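Local coordinates for protein C-domain type II peptide synthetase (Streptomyces globisporus, PDB 4ZNM) that belongs to the condensation-domain family of peptide synthetases, a stand-alone type II member with the two-lobed fold of the CoA-dependent acyltransferase superfamily, at residues P382-G386 and D387-S391; F247-R250 and G251-D255; G56-E60 and E61-E65; L153-H157 and T158-A162. All coordinates share one frame; numbering follows the deposited sequence. Where two conformers were deposited one is given.

Contact 1 (P382-G386 and D387-S391)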
# COMPACT_ATOMS: atom_id res chain seq x y z
N PRO A 382 -9.82 1.00 -19.31
CA PRO A 382 -11.03 0.50 -18.67
C PRO A 382 -11.21 -1.00 -18.86
O PRO A 382 -10.86 -1.54 -19.91
CB PRO A 382 -12.14 1.28 -19.38
CG PRO A 382 -11.46 2.52 -19.89
CD PRO A 382 -10.11 2.06 -20.30
N GLU A 383 -11.76 -1.66 -17.85
CA GLU A 383 -12.09 -3.08 -17.91
C GLU A 383 -13.60 -3.23 -18.01
O GLU A 383 -14.33 -2.30 -17.73
CB GLU A 383 -11.58 -3.79 -16.67
CG GLU A 383 -10.23 -3.28 -16.19
CD GLU A 383 -9.32 -4.40 -15.76
OE1 GLU A 383 -8.92 -5.18 -16.66
OE2 GLU A 383 -9.01 -4.49 -14.55
N GLN A 384 -14.08 -4.42 -18.38
CA GLN A 384 -15.50 -4.65 -18.52
C GLN A 384 -15.94 -5.93 -17.84
O GLN A 384 -15.25 -6.96 -17.90
CB GLN A 384 -15.87 -4.70 -20.00
CG GLN A 384 -17.36 -4.82 -20.26
CD GLN A 384 -17.67 -4.88 -21.73
OE1 GLN A 384 -17.21 -5.78 -22.44
NE2 GLN A 384 -18.44 -3.91 -22.20
N ALA A 385 -17.08 -5.84 -17.16
CA ALA A 385 -17.74 -7.02 -16.60
C ALA A 385 -19.20 -6.93 -17.02
O ALA A 385 -19.97 -6.09 -16.54
CB ALA A 385 -17.58 -7.10 -15.07
N GLY A 386 -19.57 -7.80 -17.96
CA GLY A 386 -20.92 -7.78 -18.48
C GLY A 386 -21.24 -6.46 -19.14
O GLY A 386 -20.55 -6.06 -20.08
N ASP A 387 -22.27 -5.77 -18.64
CA ASP A 387 -22.64 -4.49 -19.21
C ASP A 387 -22.06 -3.31 -18.44
O ASP A 387 -22.40 -2.18 -18.74
CB ASP A 387 -24.17 -4.37 -19.29
CG ASP A 387 -24.85 -4.13 -17.96
OD1 ASP A 387 -24.21 -4.21 -16.87
OD2 ASP A 387 -26.08 -3.87 -18.00
N LEU A 388 -21.20 -3.57 -17.45
CA LEU A 388 -20.48 -2.51 -16.74
C LEU A 388 -19.00 -2.40 -17.14
O LEU A 388 -18.28 -3.39 -17.15
CB LEU A 388 -20.54 -2.71 -15.26
CG LEU A 388 -21.71 -2.15 -14.50
CD1 LEU A 388 -21.46 -2.48 -13.05
CD2 LEU A 388 -21.87 -0.62 -14.71
N THR A 389 -18.59 -1.18 -17.47
CA THR A 389 -17.19 -0.80 -17.61
C THR A 389 -16.68 -0.17 -16.29
O THR A 389 -17.38 0.62 -15.67
CB THR A 389 -17.02 0.18 -18.78
OG1 THR A 389 -17.35 -0.48 -20.01
CG2 THR A 389 -15.60 0.78 -18.83
N TYR A 390 -15.50 -0.53 -15.84
CA TYR A 390 -14.97 -0.00 -14.60
C TYR A 390 -13.48 0.31 -14.76
O TYR A 390 -12.73 -0.42 -15.40
CB TYR A 390 -15.23 -0.96 -13.42
CG TYR A 390 -14.61 -2.33 -13.52
CD1 TYR A 390 -13.48 -2.68 -12.76
CD2 TYR A 390 -15.16 -3.30 -14.36
CE1 TYR A 390 -12.91 -3.96 -12.84
CE2 TYR A 390 -14.62 -4.57 -14.45
CZ TYR A 390 -13.49 -4.89 -13.70
OH TYR A 390 -12.97 -6.16 -13.78
N SER A 391 -13.09 1.43 -14.15
CA SER A 391 -11.76 2.00 -14.31
C SER A 391 -11.29 2.47 -12.95
O SER A 391 -11.95 3.30 -12.33
CB SER A 391 -11.84 3.15 -15.32
OG SER A 391 -10.63 3.36 -15.97
O HOH W 1 -10.43 -6.21 -13.10
O HOH W 2 -19.88 -1.93 -20.51
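Y390 and E383 face each other across a two-residue beta hairpin and bury more surface here than any other pair. They form an antiparallel hydrogen-bonded pair, E383 N giving to Y390 O at 2.9 Å and Y390 N returning the bond to E383 O. On the same face of the sheet the two side chains also meet. The tyrosine's CG sits between its backbone N and carbonyl carbon (chi1 61°), which swings the ring back over the partner strand. E383 CB then lies over one ring face, toward the rim, in a CH-pi contact 3.9 Å from the centroid. A385 adds its CB to the ring at CE2, while its backbone N lies in the ring plane at the edge. Beneath this face runs helix 162-180, whose L173 touches both A385 and Y390.

The chain reverses through a type II' turn from A385 to L388. G386 takes the positive phi (61°) of its first corner, and D387 the second; the side chain of D387 is about 5 Å from a bound sodium ion. A385 N gives a 2.7 Å bond to L388 O, and L388 N returns a bond to A385 O. On the other face Q384 and T389 stand side by side, a water joining Q384 NE2 to T389 OG1; at the hairpin's open end P382 CB touches T389 CG2 at 3.5 Å. A second water closes the tyrosine side: it donates to E383 OE2 at 2.7 Å and bonds to Y390 OH at 2.6 Å, tying the end of the ring to the bent glutamate.

Contact 2 (F247-R250 and G251-D255)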
# COMPACT_ATOMS: atom_id res chain seq x y z
N PHE A 247 0.26 13.39 -5.03
CA PHE A 247 0.99 14.03 -6.12
C PHE A 247 0.97 13.13 -7.34
O PHE A 247 0.57 11.96 -7.27
CB PHE A 247 2.43 14.34 -5.70
CG PHE A 247 3.25 13.13 -5.42
CD1 PHE A 247 3.26 12.58 -4.16
CD2 PHE A 247 4.03 12.55 -6.41
CE1 PHE A 247 4.03 11.45 -3.88
CE2 PHE A 247 4.83 11.43 -6.13
CZ PHE A 247 4.81 10.88 -4.86
N ALA A 248 1.39 13.69 -8.46
CA ALA A 248 1.40 12.98 -9.73
C ALA A 248 2.66 13.37 -10.47
O ALA A 248 3.08 14.53 -10.43
CB ALA A 248 0.22 13.31 -10.54
N VAL A 249 3.28 12.40 -11.11
CA VAL A 249 4.44 12.73 -11.88
C VAL A 249 3.93 13.11 -13.26
O VAL A 249 3.40 12.28 -14.00
CB VAL A 249 5.45 11.60 -11.90
CG1 VAL A 249 6.71 12.03 -12.63
CG2 VAL A 249 5.80 11.25 -10.49
N ARG A 250 4.04 14.42 -13.52
CA ARG A 250 3.75 15.08 -14.79
C ARG A 250 4.19 14.30 -16.03
O ARG A 250 5.27 13.72 -16.04
CB ARG A 250 4.43 16.46 -14.79
CG ARG A 250 4.09 17.33 -13.58
CD ARG A 250 4.86 18.67 -13.55
NE ARG A 250 6.29 18.54 -13.24
CZ ARG A 250 7.28 18.58 -14.14
NH1 ARG A 250 7.03 18.72 -15.44
NH2 ARG A 250 8.55 18.47 -13.73
N GLY A 251 3.37 14.32 -17.08
CA GLY A 251 3.65 13.63 -18.32
C GLY A 251 5.09 13.77 -18.80
O GLY A 251 5.76 12.77 -18.97
N GLU A 252 5.55 15.00 -19.00
CA GLU A 252 6.95 15.26 -19.38
C GLU A 252 7.94 14.52 -18.46
O GLU A 252 8.79 13.74 -18.92
CB GLU A 252 7.21 16.78 -19.35
CG GLU A 252 8.48 17.26 -20.09
CD GLU A 252 8.42 18.73 -20.53
OE1 GLU A 252 8.32 19.00 -21.75
OE2 GLU A 252 8.49 19.62 -19.65
N LEU A 253 7.85 14.75 -17.16
CA LEU A 253 8.74 14.07 -16.21
C LEU A 253 8.54 12.55 -16.21
O LEU A 253 9.52 11.80 -16.15
CB LEU A 253 8.52 14.60 -14.79
CG LEU A 253 9.41 14.02 -13.69
CD1 LEU A 253 10.89 14.11 -14.08
CD2 LEU A 253 9.13 14.76 -12.41
N ALA A 254 7.28 12.11 -16.26
CA ALA A 254 6.95 10.69 -16.31
C ALA A 254 7.65 10.05 -17.53
O ALA A 254 8.29 9.01 -17.43
CB ALA A 254 5.44 10.49 -16.41
N ASP A 255 7.50 10.68 -18.67
CA ASP A 255 8.08 10.15 -19.90
C ASP A 255 9.61 10.08 -19.78
O ASP A 255 10.21 9.09 -20.22
CB ASP A 255 7.65 11.00 -21.09
CG ASP A 255 6.20 10.76 -21.49
OD1 ASP A 255 5.45 10.12 -20.71
OD2 ASP A 255 5.81 11.22 -22.58
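V249 drives one methyl, CG1, into the side of L253, coming 3.5 Å from L253 CG and only slightly farther from CD2 and CB. The valine puts CG1 there by placing it anti to the backbone N (chi1 -175°). The leucine in turn points toward the strand, and the two side chains meet at a slant, the valine methyl against the leucine's CG. A254 is the looser neighbour: its CB stands 4.3 Å from V249 CG1 and lies nearer to the carbonyl oxygens of V249 and R250. Above L253 comes the guanidinium of R250, as modelled, for the side chain is poorly ordered; L253 CB lies 4.0 Å beneath one face and off toward its rim. NH2 is the arginine atom that reaches the leucine, at CB and CD2 alike.

This is a strand-to-helix junction: strand 242-249, at the edge of a five-stranded mixed sheet, runs into helix 251-264 with R250 at the N-cap. The R250 carbonyl opens the helical hydrogen bonding, taking A254 N at 2.6 Å (N-H...O angle 170°).

Farther out, the arginine chain bends at chi3 (-71°) and its NH2 makes a salt bridge with E450 of helix 435-454. E252 is a lesser electrostatic partner, its OE2 4.5 Å from R250 NH1 and beyond salt-bridge range. V453 and E450 of the same helix also touch L253, while M422 of strand 422-429 packs against both V249 and A254 and is hydrogen-bonded to V249 through the backbone.

Contact 3 (G56-E60 and E61-E65)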
# COMPACT_ATOMS: atom_id res chain seq x y z
N GLY A 56 -22.33 2.65 -17.12
CA GLY A 56 -23.37 1.70 -17.43
C GLY A 56 -24.43 1.74 -16.36
O GLY A 56 -24.24 2.34 -15.32
N GLY A 57 -25.56 1.09 -16.63
CA GLY A 57 -26.65 1.05 -15.68
C GLY A 57 -26.28 0.14 -14.53
O GLY A 57 -25.51 -0.79 -14.70
N ILE A 58 -26.80 0.44 -13.34
CA ILE A 58 -26.52 -0.34 -12.13
C ILE A 58 -27.83 -0.68 -11.49
O ILE A 58 -28.67 0.20 -11.30
CB ILE A 58 -25.67 0.43 -11.12
CG1 ILE A 58 -24.28 0.72 -11.68
CG2 ILE A 58 -25.60 -0.35 -9.77
CD1 ILE A 58 -23.51 1.71 -10.81
N ASP A 59 -28.01 -1.96 -11.14
CA ASP A 59 -29.13 -2.36 -10.28
C ASP A 59 -28.59 -2.47 -8.85
O ASP A 59 -27.86 -3.41 -8.52
CB ASP A 59 -29.75 -3.68 -10.72
CG ASP A 59 -30.98 -4.03 -9.90
OD1 ASP A 59 -32.03 -3.43 -10.15
OD2 ASP A 59 -30.91 -4.89 -8.99
N GLU A 60 -28.95 -1.51 -8.01
CA GLU A 60 -28.31 -1.36 -6.71
C GLU A 60 -28.52 -2.57 -5.83
O GLU A 60 -27.60 -3.03 -5.14
CB GLU A 60 -28.87 -0.12 -6.03
CG GLU A 60 -28.43 1.19 -6.68
CD GLU A 60 -29.26 2.40 -6.23
OE1 GLU A 60 -29.97 2.34 -5.19
OE2 GLU A 60 -29.22 3.43 -6.97
N GLU A 61 -29.72 -3.12 -5.86
CA GLU A 61 -30.04 -4.28 -5.03
C GLU A 61 -29.18 -5.48 -5.40
O GLU A 61 -28.78 -6.25 -4.54
CB GLU A 61 -31.52 -4.64 -5.17
CG GLU A 61 -31.91 -5.91 -4.43
CD GLU A 61 -33.40 -6.20 -4.52
OE1 GLU A 61 -33.80 -7.34 -4.22
OE2 GLU A 61 -34.16 -5.28 -4.89
N THR A 62 -28.91 -5.64 -6.70
CA THR A 62 -28.10 -6.76 -7.15
C THR A 62 -26.63 -6.52 -6.82
O THR A 62 -25.92 -7.45 -6.50
CB THR A 62 -28.28 -7.01 -8.67
OG1 THR A 62 -29.66 -7.22 -8.93
CG2 THR A 62 -27.50 -8.27 -9.16
N LEU A 63 -26.20 -5.27 -6.86
CA LEU A 63 -24.83 -4.95 -6.50
C LEU A 63 -24.60 -5.24 -5.02
O LEU A 63 -23.54 -5.73 -4.64
CB LEU A 63 -24.48 -3.49 -6.82
CG LEU A 63 -23.03 -3.13 -6.55
CD1 LEU A 63 -22.09 -3.83 -7.52
CD2 LEU A 63 -22.83 -1.63 -6.67
N ARG A 64 -25.62 -4.98 -4.19
CA ARG A 64 -25.52 -5.24 -2.77
C ARG A 64 -25.41 -6.74 -2.51
O ARG A 64 -24.58 -7.20 -1.71
CB ARG A 64 -26.71 -4.66 -2.05
CG ARG A 64 -26.72 -4.95 -0.58
CD ARG A 64 -27.80 -4.11 0.09
NE ARG A 64 -29.11 -4.60 -0.21
CZ ARG A 64 -30.02 -3.97 -0.96
NH1 ARG A 64 -31.20 -4.53 -1.19
NH2 ARG A 64 -29.77 -2.80 -1.52
N GLU A 65 -26.24 -7.51 -3.19
CA GLU A 65 -26.15 -8.96 -3.10
C GLU A 65 -24.77 -9.46 -3.52
O GLU A 65 -24.22 -10.35 -2.88
CB GLU A 65 -27.21 -9.62 -3.98
CG GLU A 65 -28.64 -9.53 -3.46
CD GLU A 65 -29.69 -9.97 -4.51
OE1 GLU A 65 -29.36 -10.03 -5.72
OE2 GLU A 65 -30.84 -10.25 -4.11
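The carboxylate of D59 is gripped at one oxygen, OD2, by two donors of T62 that arrive from opposite faces of its plane. T62 OG1 gives its proton at 2.6 Å, and T62 N gives a longer bond of 3.1 Å; both come on the anti side, tilted out of the plane by 30° and 28° respectively. This is an Asp N-cap, with D59 right before helix 60-73 and its side chain taking a backbone N-H of the first turn, which otherwise has a weak bond to D59 O. With CG anti to the backbone N (chi1 -175°), the carboxylate reaches over that turn. A negative charge here would be expected to suit the helix dipole. The guanidinium of R64 has E60 O to one side at an oblique angle, without a bond between them.

The main chain adds to the cap, L63 N bonding to D59 O at 3.0 Å. Y176 of helix 162-180 is hydrogen-bonded through its OH to D59 N, and its side chain touches T62 and L63. The E60 carboxylate has its partner elsewhere, OE2 forming a salt bridge with R143 NH1. I58 CG2 and L63 CD2 make a loose apolar touch at 4.3 Å. The next helical bond runs from R64 N to E60 O at 2.9 Å.

Contact 4 (L153-H157 and T158-A162)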
# COMPACT_ATOMS: atom_id res chain seq x y z
N LEU A 153 -14.69 1.35 -2.28
CA LEU A 153 -14.55 0.27 -1.34
C LEU A 153 -13.55 0.60 -0.23
O LEU A 153 -12.50 1.25 -0.45
CB LEU A 153 -14.12 -0.99 -2.07
CG LEU A 153 -15.00 -1.41 -3.25
CD1 LEU A 153 -14.45 -2.74 -3.82
CD2 LEU A 153 -16.46 -1.53 -2.83
N ILE A 154 -13.86 0.12 0.96
CA ILE A 154 -12.96 0.25 2.08
C ILE A 154 -12.89 -1.07 2.81
O ILE A 154 -13.89 -1.74 3.03
CB ILE A 154 -13.40 1.36 3.01
CG1 ILE A 154 -12.42 1.48 4.17
CG2 ILE A 154 -14.81 1.13 3.46
CD1 ILE A 154 -12.69 2.69 5.03
N ALA A 155 -11.67 -1.45 3.16
CA ALA A 155 -11.42 -2.72 3.80
C ALA A 155 -10.33 -2.55 4.84
O ALA A 155 -9.42 -1.73 4.67
CB ALA A 155 -10.98 -3.74 2.77
N HIS A 156 -10.41 -3.34 5.89
CA HIS A 156 -9.39 -3.27 6.90
C HIS A 156 -8.09 -3.80 6.32
O HIS A 156 -8.05 -4.81 5.61
CB HIS A 156 -9.78 -4.04 8.16
CG HIS A 156 -9.06 -3.53 9.36
ND1 HIS A 156 -7.80 -3.97 9.72
CD2 HIS A 156 -9.39 -2.55 10.24
CE1 HIS A 156 -7.40 -3.30 10.79
NE2 HIS A 156 -8.34 -2.44 11.13
N HIS A 157 -7.01 -3.10 6.62
CA HIS A 157 -5.74 -3.33 5.94
C HIS A 157 -4.98 -4.53 6.53
O HIS A 157 -3.94 -4.95 5.99
CB HIS A 157 -4.97 -2.02 5.99
CG HIS A 157 -3.80 -1.94 5.04
ND1 HIS A 157 -3.57 -2.85 4.03
CD2 HIS A 157 -2.80 -1.03 4.96
CE1 HIS A 157 -2.48 -2.51 3.37
NE2 HIS A 157 -1.99 -1.41 3.92
N THR A 158 -5.50 -5.10 7.63
CA THR A 158 -5.05 -6.43 8.08
C THR A 158 -5.64 -7.53 7.19
O THR A 158 -5.12 -8.64 7.17
CB THR A 158 -5.47 -6.75 9.57
OG1 THR A 158 -6.90 -6.64 9.71
CG2 THR A 158 -4.76 -5.83 10.58
N ALA A 159 -6.70 -7.20 6.46
CA ALA A 159 -7.46 -8.16 5.67
C ALA A 159 -7.16 -8.08 4.16
O ALA A 159 -7.43 -9.02 3.45
CB ALA A 159 -8.96 -7.93 5.89
N ALA A 160 -6.63 -6.95 3.69
CA ALA A 160 -6.45 -6.72 2.26
C ALA A 160 -5.35 -5.73 2.01
O ALA A 160 -5.23 -4.73 2.71
CB ALA A 160 -7.78 -6.20 1.63
N ASP A 161 -4.50 -6.03 1.04
CA ASP A 161 -3.56 -5.08 0.47
C ASP A 161 -4.03 -4.57 -0.92
O ASP A 161 -5.15 -4.86 -1.35
CB ASP A 161 -2.16 -5.71 0.39
CG ASP A 161 -2.12 -7.06 -0.39
OD1 ASP A 161 -3.04 -7.35 -1.21
OD2 ASP A 161 -1.12 -7.82 -0.20
N ALA A 162 -3.20 -3.78 -1.60
CA ALA A 162 -3.61 -3.16 -2.87
C ALA A 162 -4.00 -4.22 -3.90
O ALA A 162 -5.04 -4.11 -4.56
CB ALA A 162 -2.53 -2.26 -3.41
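H156 and T158 form the tight end of this contact. The imidazole ND1 lies 2.8 Å from T158 OG1 in a hydrogen bond that either could donate, and T158 N adds a weak bond to the same nitrogen. The threonine hydroxyl meets the ring obliquely, whereas its CG2 lies in the ring plane at the edge, near CE1. OG1 gets there by standing between the threonine's own N and carbonyl carbon (chi1 57°). H156 O takes A159 N at 2.9 Å and a weaker bond from A160 N, the bonds of a tight turn just after the strand. Also in the buried part, A155 CB and A160 CB make a loose apolar touch at 4.2 Å.

The residues spell HHTAAD, the HHxxxD signature of condensation domains. H157, the second histidine, is held through ND1, which donates to A160 O at 2.8 Å; that oxygen lies close to the imidazole plane (14° out of it), which fixes how the ring is turned. Beyond this bond the packing thins: H157 is partly exposed, and its CE1 comes no nearer than 4.0 Å to D161 CA.

The carboxylate of D161, the last residue of the signature, finds its partners outside the turn: OD1 caps A164 N at the start of helix 162-180 and forms a salt bridge with R298, and OD2 takes F310 N. The ring of H157 stacks with that of Y46, and H156 NE2 bonds to G43 O. The turn thus continues the inner strand 148-156, flanked by strands 137-143 and 47-55, into helix 162-180, whose M165 packs on A155.

Overall arrangement
Along the chain the order is contact 3, contact 4, contact 2, contact 1. Three of them gather round one six-stranded sheet: contact 3 follows its strand 47-55, contact 4 ends its strand 148-156, and contact 1 is the hairpin that completes its edge. Helix 162-180 packs against all three. Contacts 1 and 3 have centres about 14 Å apart and touch, L388 CD2 lying 3.6 Å from G57 O; contact 4 is about 22 Å from each. Contact 2 belongs to the other, five-stranded sheet, 27 to 36 Å away between centres. A late hairpin thus extends the sheet built by early strands, consistent with the crossover between lobes known in condensation domains, with the signature turn of contact 4 near the chain's centre.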